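Local coordinates for protein Sec-alkylsulfatase (Pseudomonas sp., PDB 4AXH) that hydrolyses secondary alkyl sulfate esters with strict inversion of configuration, turning (R)-alkyl sulfates into (S)-alcohols and sulfate with the aid of two zinc ions, at residues A[557-562]-A[649-654]; A[551-556]-A[592-597]. One frame throughout, in Å; residues are numbered along the deposited sequence.

Contact 1 (A[557-562]-A[649-654]); sequences AIRLDT and LDSFSP
Ile558 meets Phe652 in two ways: its CG2 lies 4.1 Å from Phe652 CE2, the two side chains crossing at about a right angle, and its carbonyl O sits at the edge of the phenyl ring, in the ring plane and 3.7 Å from CZ. Arg559 does most of the polar work. A bend at chi3 (58°) turns its guanidinium side-on to Asp650, and NE (2.6 Å) and NH2 (2.9 Å) both donate to the single carbonyl O of Asp650, which lies in the guanidinium plane. Leu649 CB rests over one face of that group, and Arg559 CG reaches Phe652 CE2. In return, the carbonyl O of Arg559, on the last turn of its helix, accepts a hydrogen bond from Asp650 N at 2.8 Å. Leu560 leaves the helix and forms a single backbone bridge with Leu649, their CD1 methyls 4.3 Å apart. At Asp561 the chemistry turns acidic: its OD2 lies 3.2 Å from Asp650 OD1, two like-charged acceptors with no hydrogen bond between them, and Lys564, in long, weak ion pairs with both, probably offsets part of the repulsion. The junction ties the C-terminal end of helix 549-559 to the loop following helix 640-646. Leu560 also touches Leu592 of strand 591-596, Phe652 reaches Thr223 of helix 222-233, and Asn385 of the second subunit donates to Ile558 O.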
loop_
_atom_site.group_PDB
_atom_site.type_symbol
_atom_site.label_atom_id
_atom_site.label_comp_id
_atom_site.label_asym_id
_atom_site.label_seq_id
_atom_site.Cartn_x
_atom_site.Cartn_y
_atom_site.Cartn_z
ATOM N N ALA A 557 3.044 -12.427 -18.888
ATOM C CA ALA A 557 2.315 -13.144 -17.824
ATOM C C ALA A 557 1.006 -12.419 -17.471
ATOM O O ALA A 557 0.045 -13.061 -17.034
ATOM C CB ALA A 557 3.187 -13.290 -16.587
ATOM N N ILE A 558 0.987 -11.084 -17.691
ATOM C CA ILE A 558 -0.130 -10.160 -17.484
ATOM C C ILE A 558 -1.031 -10.145 -18.739
ATOM O O ILE A 558 -2.251 -10.104 -18.610
ATOM C CB ILE A 558 0.455 -8.753 -17.112
ATOM C CG1 ILE A 558 0.882 -8.711 -15.639
ATOM C CG2 ILE A 558 -0.499 -7.603 -17.455
ATOM C CD1 ILE A 558 1.918 -7.661 -15.293
ATOM N N ARG A 559 -0.418 -10.170 -19.934
ATOM C CA ARG A 559 -1.104 -10.188 -21.233
ATOM C C ARG A 559 -1.778 -11.549 -21.516
ATOM O O ARG A 559 -2.817 -11.592 -22.174
ATOM C CB ARG A 559 -0.124 -9.839 -22.360
ATOM C CG ARG A 559 0.178 -8.348 -22.432
ATOM C CD ARG A 559 0.939 -7.996 -23.679
ATOM N NE ARG A 559 0.189 -8.392 -24.867
ATOM C CZ ARG A 559 0.731 -8.564 -26.063
ATOM N NH1 ARG A 559 2.027 -8.349 -26.245
ATOM N NH2 ARG A 559 -0.022 -8.932 -27.089
ATOM N N LEU A 560 -1.194 -12.650 -20.997
ATOM C CA LEU A 560 -1.729 -13.999 -21.142
ATOM C C LEU A 560 -3.191 -14.074 -20.680
ATOM O O LEU A 560 -3.538 -13.588 -19.592
ATOM C CB LEU A 560 -0.855 -15.015 -20.384
ATOM C CG LEU A 560 -1.241 -16.491 -20.516
ATOM C CD1 LEU A 560 -0.745 -17.057 -21.814
ATOM C CD2 LEU A 560 -0.680 -17.284 -19.382
ATOM N N ASP A 561 -4.036 -14.653 -21.543
ATOM C CA ASP A 561 -5.461 -14.842 -21.330
ATOM C C ASP A 561 -5.687 -16.218 -20.734
ATOM O O ASP A 561 -5.758 -17.207 -21.468
ATOM C CB ASP A 561 -6.232 -14.692 -22.656
ATOM C CG ASP A 561 -7.757 -14.647 -22.556
ATOM O OD1 ASP A 561 -8.299 -14.868 -21.437
ATOM O OD2 ASP A 561 -8.408 -14.343 -23.582
ATOM N N THR A 562 -5.824 -16.261 -19.395
ATOM C CA THR A 562 -6.059 -17.449 -18.574
ATOM C C THR A 562 -7.142 -18.368 -19.151
ATOM O O THR A 562 -6.921 -19.573 -19.231
ATOM C CB THR A 562 -6.337 -17.018 -17.131
ATOM O OG1 THR A 562 -5.207 -16.284 -16.678
ATOM C CG2 THR A 562 -6.594 -18.186 -16.201
ATOM N N LEU A 649 -1.967 -14.463 -26.070
ATOM C CA LEU A 649 -1.656 -13.139 -25.564
ATOM C C LEU A 649 -2.701 -12.105 -25.953
ATOM O O LEU A 649 -2.909 -11.867 -27.142
ATOM C CB LEU A 649 -0.297 -12.738 -26.153
ATOM C CG LEU A 649 0.945 -12.844 -25.290
ATOM C CD1 LEU A 649 0.891 -14.025 -24.313
ATOM C CD2 LEU A 649 2.183 -12.890 -26.157
ATOM N N ASP A 650 -3.334 -11.457 -24.954
ATOM C CA ASP A 650 -4.305 -10.364 -25.175
ATOM C C ASP A 650 -3.551 -9.061 -25.534
ATOM O O ASP A 650 -2.328 -8.979 -25.371
ATOM C CB ASP A 650 -5.139 -10.074 -23.900
ATOM C CG ASP A 650 -6.175 -11.108 -23.466
ATOM O OD1 ASP A 650 -7.022 -11.508 -24.315
ATOM O OD2 ASP A 650 -6.232 -11.414 -22.247
ATOM N N SER A 651 -4.295 -8.037 -25.977
ATOM C CA SER A 651 -3.770 -6.699 -26.276
ATOM C C SER A 651 -4.639 -5.634 -25.582
ATOM O O SER A 651 -5.871 -5.737 -25.582
ATOM C CB SER A 651 -3.659 -6.457 -27.780
ATOM O OG SER A 651 -2.335 -6.701 -28.232
ATOM N N PHE A 652 -3.995 -4.668 -24.923
ATOM C CA PHE A 652 -4.716 -3.659 -24.154
ATOM C C PHE A 652 -4.750 -2.329 -24.831
ATOM O O PHE A 652 -3.730 -1.874 -25.339
ATOM C CB PHE A 652 -4.128 -3.494 -22.744
ATOM C CG PHE A 652 -3.892 -4.751 -21.935
ATOM C CD1 PHE A 652 -4.959 -5.537 -21.502
ATOM C CD2 PHE A 652 -2.609 -5.132 -21.576
ATOM C CE1 PHE A 652 -4.736 -6.708 -20.758
ATOM C CE2 PHE A 652 -2.389 -6.289 -20.824
ATOM C CZ PHE A 652 -3.451 -7.071 -20.424
ATOM N N SER A 653 -5.918 -1.679 -24.798
ATOM C CA SER A 653 -6.107 -0.344 -25.361
ATOM C C SER A 653 -6.318 0.663 -24.206
ATOM O O SER A 653 -7.211 0.455 -23.377
ATOM C CB SER A 653 -7.287 -0.317 -26.331
ATOM O OG SER A 653 -7.286 0.870 -27.111
ATOM N N PRO A 654 -5.491 1.729 -24.110
ATOM C CA PRO A 654 -5.658 2.692 -23.011
ATOM C C PRO A 654 -6.669 3.789 -23.321
ATOM O O PRO A 654 -6.335 4.986 -23.320
ATOM C CB PRO A 654 -4.241 3.239 -22.791
ATOM C CG PRO A 654 -3.559 3.079 -24.137
ATOM C CD PRO A 654 -4.374 2.118 -24.992
#

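Contact 2 (A[551-556]-A[592-597]); sequences MFFDLL and LTQRVG
The Gln594 amide stands almost square to the Phe553 ring, planes 89° apart, with OE1 approaching obliquely and passing 4.0 Å from Phe553 CD2. OE1 comes nearer still to Phe553 CB, at 3.6 Å, where the side chain leaves the helix. One face of the Phe553 ring takes CD2 of its neighbour Phe552, 3.8 Å above the plane and displaced toward the rim; Trp574 also meets the ring, its plane steeply inclined. The Asp554 carboxylate is likewise turned nearly perpendicular to the amide. Its OD1 accepts a hydrogen bond of 2.8 Å from Gln594 NE2, a bent bond (N-H...O 134°) that arrives from above the carboxylate plane, while the acceptor itself is only moderately tilted from the amide plane. Gln594 CG sits between the backbone N and the carbonyl carbon (chi1 68°), and the chain runs extended from there, which carries the amide across from the strand to the helix. Toward the C-terminal end of the helix segment, Leu592 points its CD2 into the helix surface, 4.2 Å from both Leu556 CB and the carbonyl O of Phe553. Helix and strand run nearly antiparallel, their axes 8.6 Å apart at the closest: this is a helix laid along the outermost strand of the five-stranded sheet of the C-terminal, SCP2-like domain of alkylsulfatases. Gln594 NE2 also donates to the carbonyl O of Asp550, one helical turn before Asp554. One neutral amide nitrogen thus serves two acceptors on the helix, a polar attachment beside an otherwise apolar interface. Its donation probably eases the negative charge on Asp554, which also packs against Lys331 of the second subunit.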
loop_
_atom_site.group_PDB
_atom_site.type_symbol
_atom_site.label_atom_id
_atom_site.label_comp_id
_atom_site.label_asym_id
_atom_site.label_seq_id
_atom_site.Cartn_x
_atom_site.Cartn_y
_atom_site.Cartn_z
ATOM N N MET A 551 11.498 -8.369 -17.607
ATOM C CA MET A 551 10.490 -7.313 -17.544
ATOM C C MET A 551 9.461 -7.535 -18.629
ATOM O O MET A 551 8.258 -7.452 -18.362
ATOM C CB MET A 551 11.139 -5.932 -17.707
ATOM C CG MET A 551 11.670 -5.387 -16.411
ATOM S SD MET A 551 12.918 -4.122 -16.628
ATOM C CE MET A 551 13.771 -4.267 -15.020
ATOM N N PHE A 552 9.936 -7.863 -19.847
ATOM C CA PHE A 552 9.083 -8.173 -20.986
ATOM C C PHE A 552 8.226 -9.433 -20.716
ATOM O O PHE A 552 7.047 -9.454 -21.083
ATOM C CB PHE A 552 9.926 -8.315 -22.260
ATOM C CG PHE A 552 9.194 -8.907 -23.442
ATOM C CD1 PHE A 552 8.279 -8.150 -24.171
ATOM C CD2 PHE A 552 9.422 -10.220 -23.835
ATOM C CE1 PHE A 552 7.591 -8.708 -25.258
ATOM C CE2 PHE A 552 8.741 -10.772 -24.928
ATOM C CZ PHE A 552 7.832 -10.013 -25.631
ATOM N N PHE A 553 8.804 -10.470 -20.079
ATOM C CA PHE A 553 8.042 -11.687 -19.796
ATOM C C PHE A 553 6.962 -11.519 -18.724
ATOM O O PHE A 553 5.898 -12.145 -18.821
ATOM C CB PHE A 553 8.942 -12.918 -19.592
ATOM C CG PHE A 553 9.662 -13.356 -20.854
ATOM C CD1 PHE A 553 8.953 -13.629 -22.027
ATOM C CD2 PHE A 553 11.041 -13.520 -20.865
ATOM C CE1 PHE A 553 9.618 -14.015 -23.193
ATOM C CE2 PHE A 553 11.703 -13.921 -22.027
ATOM C CZ PHE A 553 10.987 -14.150 -23.184
ATOM N N ASP A 554 7.206 -10.601 -17.755
ATOM C CA ASP A 554 6.268 -10.237 -16.692
ATOM C C ASP A 554 5.026 -9.565 -17.326
ATOM O O ASP A 554 3.886 -9.788 -16.894
ATOM C CB ASP A 554 6.972 -9.344 -15.641
ATOM C CG ASP A 554 7.873 -10.077 -14.639
ATOM O OD1 ASP A 554 7.715 -11.321 -14.482
ATOM O OD2 ASP A 554 8.688 -9.401 -13.963
ATOM N N LEU A 555 5.259 -8.818 -18.420
ATOM C CA LEU A 555 4.228 -8.171 -19.225
ATOM C C LEU A 555 3.401 -9.242 -19.916
ATOM O O LEU A 555 2.188 -9.115 -19.984
ATOM C CB LEU A 555 4.908 -7.325 -20.295
ATOM C CG LEU A 555 4.632 -5.843 -20.315
ATOM C CD1 LEU A 555 5.584 -5.104 -19.389
ATOM C CD2 LEU A 555 4.765 -5.334 -21.763
ATOM N N LEU A 556 4.072 -10.296 -20.443
ATOM C CA LEU A 556 3.410 -11.417 -21.117
ATOM C C LEU A 556 2.569 -12.237 -20.145
ATOM O O LEU A 556 1.474 -12.648 -20.517
ATOM C CB LEU A 556 4.408 -12.304 -21.885
ATOM C CG LEU A 556 5.224 -11.667 -23.027
ATOM C CD1 LEU A 556 5.825 -12.736 -23.913
ATOM C CD2 LEU A 556 4.380 -10.749 -23.899
ATOM N N LEU A 592 1.341 -18.013 -16.310
ATOM C CA LEU A 592 2.722 -17.987 -16.777
ATOM C C LEU A 592 3.632 -17.549 -15.637
ATOM O O LEU A 592 3.381 -16.509 -15.015
ATOM C CB LEU A 592 2.881 -17.060 -18.003
ATOM C CG LEU A 592 4.232 -17.125 -18.743
ATOM C CD1 LEU A 592 4.407 -18.445 -19.509
ATOM C CD2 LEU A 592 4.402 -15.944 -19.695
ATOM N N THR A 593 4.671 -18.353 -15.361
ATOM C CA THR A 593 5.699 -18.119 -14.344
ATOM C C THR A 593 7.077 -18.186 -15.029
ATOM O O THR A 593 7.174 -18.731 -16.135
ATOM C CB THR A 593 5.525 -19.077 -13.123
ATOM O OG1 THR A 593 5.456 -20.439 -13.551
ATOM C CG2 THR A 593 4.277 -18.772 -12.295
ATOM N N GLN A 594 8.126 -17.604 -14.414
ATOM C CA GLN A 594 9.465 -17.584 -15.022
ATOM C C GLN A 594 10.595 -17.737 -14.017
ATOM O O GLN A 594 10.421 -17.438 -12.836
ATOM C CB GLN A 594 9.673 -16.326 -15.891
ATOM C CG GLN A 594 9.733 -14.993 -15.129
ATOM C CD GLN A 594 10.273 -13.841 -15.958
ATOM O OE1 GLN A 594 11.048 -14.011 -16.905
ATOM N NE2 GLN A 594 9.909 -12.626 -15.589
ATOM N N ARG A 595 11.756 -18.191 -14.498
ATOM C CA ARG A 595 12.967 -18.395 -13.712
ATOM C C ARG A 595 14.125 -17.809 -14.490
ATOM O O ARG A 595 14.519 -18.365 -15.513
ATOM C CB ARG A 595 13.231 -19.894 -13.478
ATOM C CG ARG A 595 12.238 -20.614 -12.595
ATOM C CD ARG A 595 12.602 -22.073 -12.501
ATOM N NE ARG A 595 11.552 -22.842 -11.835
ATOM C CZ ARG A 595 11.610 -24.150 -11.612
ATOM N NH1 ARG A 595 12.675 -24.848 -11.988
ATOM N NH2 ARG A 595 10.604 -24.772 -11.012
ATOM N N VAL A 596 14.653 -16.679 -14.023
ATOM C CA VAL A 596 15.783 -15.984 -14.650
ATOM C C VAL A 596 17.059 -16.712 -14.231
ATOM O O VAL A 596 17.196 -17.082 -13.062
ATOM C CB VAL A 596 15.798 -14.476 -14.276
ATOM C CG1 VAL A 596 16.955 -13.744 -14.949
ATOM C CG2 VAL A 596 14.466 -13.811 -14.624
ATOM N N GLY A 597 17.936 -16.970 -15.200
ATOM C CA GLY A 597 19.198 -17.684 -14.995
ATOM C C GLY A 597 19.085 -19.201 -15.007
ATOM O O GLY A 597 20.075 -19.905 -14.781
#

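Overall arrangement
Both contacts use helix 549-559, at successive points along it. Contact 2, the more buried, seats the body of the helix on the domain's own sheet, through apolar side chains and a glutamine-to-aspartate hydrogen bond. Contact 1 holds the helix end to a chain without regular structure; only partly buried, it is fastened by backbone hydrogen bonding and an arginine grip on a carbonyl, and also brings two carboxylates close together. Their centres lie 14 Å apart, yet they meet directly: Ala557 CB packs 3.6 Å from Leu592 O, and Leu649 CD2 lies 3.8 Å from Leu556 CD2. Both touch the second subunit, and both lie well away from the zinc site.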